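Local structure of chemotaxis signal transduction protein (Thermoanaerobacter tengcongensis, 2QDL) at residues A[17-22]-A[70-75]. The protein probably acts as the scaffolding adaptor of bacterial chemotaxis, coupling chemoreceptors to the histidine kinase CheA. Numbering follows the deposited sequence.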
# COMPACT_ATOMS: atom_id res chain seq x y z
N PHE A 17 6.15 0.31 -5.77
CA PHE A 17 7.02 0.43 -4.65
C PHE A 17 7.55 -0.95 -4.32
O PHE A 17 6.98 -1.97 -4.72
CB PHE A 17 6.31 1.07 -3.44
CG PHE A 17 4.95 0.46 -3.10
CD1 PHE A 17 4.84 -0.56 -2.15
CD2 PHE A 17 3.79 0.92 -3.71
CE1 PHE A 17 3.57 -1.10 -1.81
CE2 PHE A 17 2.53 0.40 -3.39
CZ PHE A 17 2.42 -0.60 -2.44
N SER A 18 8.66 -1.02 -3.59
CA SER A 18 9.19 -2.33 -3.33
C SER A 18 9.10 -2.63 -1.84
O SER A 18 9.07 -1.73 -1.02
CB SER A 18 10.62 -2.45 -3.87
OG SER A 18 11.45 -1.48 -3.31
N LEU A 19 8.97 -3.92 -1.53
CA LEU A 19 9.06 -4.44 -0.16
C LEU A 19 10.06 -5.60 -0.23
O LEU A 19 9.78 -6.61 -0.87
CB LEU A 19 7.71 -4.94 0.36
CG LEU A 19 6.58 -3.90 0.52
CD1 LEU A 19 5.28 -4.60 0.90
CD2 LEU A 19 6.98 -2.83 1.54
N ALA A 20 11.23 -5.44 0.39
CA ALA A 20 12.33 -6.41 0.27
C ALA A 20 12.58 -6.66 -1.23
O ALA A 20 12.75 -5.70 -2.00
CB ALA A 20 12.05 -7.72 1.04
N GLU A 21 12.56 -7.91 -1.67
CA GLU A 21 12.91 -8.13 -3.08
C GLU A 21 11.67 -8.16 -4.02
O GLU A 21 11.75 -8.67 -5.14
CB GLU A 21 13.83 -9.36 -3.25
CG GLU A 21 15.17 -9.31 -2.43
CD GLU A 21 15.02 -9.88 -1.00
OE1 GLU A 21 14.22 -10.83 -0.84
OE2 GLU A 21 15.69 -9.39 -0.06
N GLU A 22 10.54 -7.60 -3.58
CA GLU A 22 9.27 -7.77 -4.32
C GLU A 22 8.60 -6.43 -4.69
O GLU A 22 8.81 -5.41 -4.01
CB GLU A 22 8.31 -8.68 -3.54
CG GLU A 22 8.86 -10.05 -3.16
CD GLU A 22 7.97 -10.80 -2.17
OE1 GLU A 22 7.02 -10.19 -1.63
OE2 GLU A 22 8.23 -12.01 -1.94
N PHE A 70 2.17 -8.77 5.89
CA PHE A 70 2.18 -9.82 4.86
C PHE A 70 3.10 -11.02 5.18
O PHE A 70 2.92 -12.09 4.63
CB PHE A 70 2.58 -9.23 3.49
CG PHE A 70 1.70 -8.11 3.01
CD1 PHE A 70 0.40 -7.95 3.49
CD2 PHE A 70 2.18 -7.20 2.08
CE1 PHE A 70 -0.39 -6.93 3.03
CE2 PHE A 70 1.39 -6.16 1.63
CZ PHE A 70 0.08 -6.04 2.09
N GLY A 71 4.09 -10.83 6.05
CA GLY A 71 5.10 -11.85 6.38
C GLY A 71 6.25 -11.88 5.39
O GLY A 71 6.77 -12.92 5.06
N ILE A 72 6.66 -10.70 4.94
CA ILE A 72 7.78 -10.55 4.01
C ILE A 72 9.06 -10.39 4.82
O ILE A 72 9.02 -9.86 5.94
CB ILE A 72 7.55 -9.34 3.01
CG1 ILE A 72 6.29 -9.59 2.14
CG2 ILE A 72 8.81 -9.07 2.14
CD1 ILE A 72 5.84 -8.39 1.34
N GLY A 73 10.19 -10.85 4.27
CA GLY A 73 11.48 -10.63 4.91
C GLY A 73 11.70 -9.17 5.27
O GLY A 73 11.38 -8.26 4.49
N LYS A 74 12.27 -8.95 6.46
CA LYS A 74 12.44 -7.58 6.98
C LYS A 74 13.71 -6.94 6.47
O LYS A 74 14.58 -6.55 7.25
CB LYS A 74 12.37 -7.55 8.51
CG LYS A 74 11.10 -8.23 9.12
CD LYS A 74 9.81 -7.76 8.44
CE LYS A 74 8.58 -8.49 8.98
NZ LYS A 74 8.49 -9.93 8.61
N ARG A 75 13.83 -6.84 5.14
CA ARG A 75 15.00 -6.20 4.51
C ARG A 75 14.51 -5.15 3.52
O ARG A 75 13.40 -5.24 3.03
CB ARG A 75 15.86 -7.23 3.76
CG ARG A 75 16.04 -8.55 4.50
CD ARG A 75 16.79 -9.59 3.70
NE ARG A 75 15.97 -10.18 2.65
CZ ARG A 75 15.07 -11.14 2.83
NH1 ARG A 75 14.84 -11.62 4.04
NH2 ARG A 75 14.39 -11.63 1.80
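Glu21 and Arg75 meet in a two-bond salt bridge, side-on, through NE and one NH, with one nitrogen to each oxygen. Arg75 NH2 donates to Glu21 OE1 at 2.8 Å, and Arg75 NE reaches Glu21 OE2 at the same 2.8 Å. Both oxygens use their syn lone pairs, and the two flat groups lie only 4° apart, so the paired bonds oppose rotation of either end. Bends in both chains make this possible: Glu21 turns at chi2 (88°) and Arg75 at chi3 (-75°). Beside this exposed pair, the backbones draw close where Ala20 CA lies 3.2 Å from Arg75 O in a CA-H...O contact; that carbonyl also accepts a hydrogen bond from Lys67.

The apolar half of the contact centres on Ile72. Its CG2 branch meets the methyl of Ala20 (CB to CG2, 3.7 Å), while the Ile72 and Leu19 side chains cross at about a right angle, with Ile72 CD1 3.9 Å from Leu19 CD1. The same CD1 packs against Glu22 OE1, whose hydrogen-bond partner is Tyr24. Cut back to an alanine, Ile72 would lose CG2 and CD1, which would probably open a gap beside the turn and leave Leu19 CD1 and the Ala20 methyl without their shared apolar partner.

Segment 17-22 forms the tip of a beta hairpin, whose type II' turn from Leu19 to Glu22 joins the antiparallel strands 12-19 and 22-27 of the barrel. Against it lies the loop that leaves helix 66-70 on the way to strand 82-88; Leu19 also touches Leu66 of that helix, and Ile72 touches Tyr24 on strand 22-27.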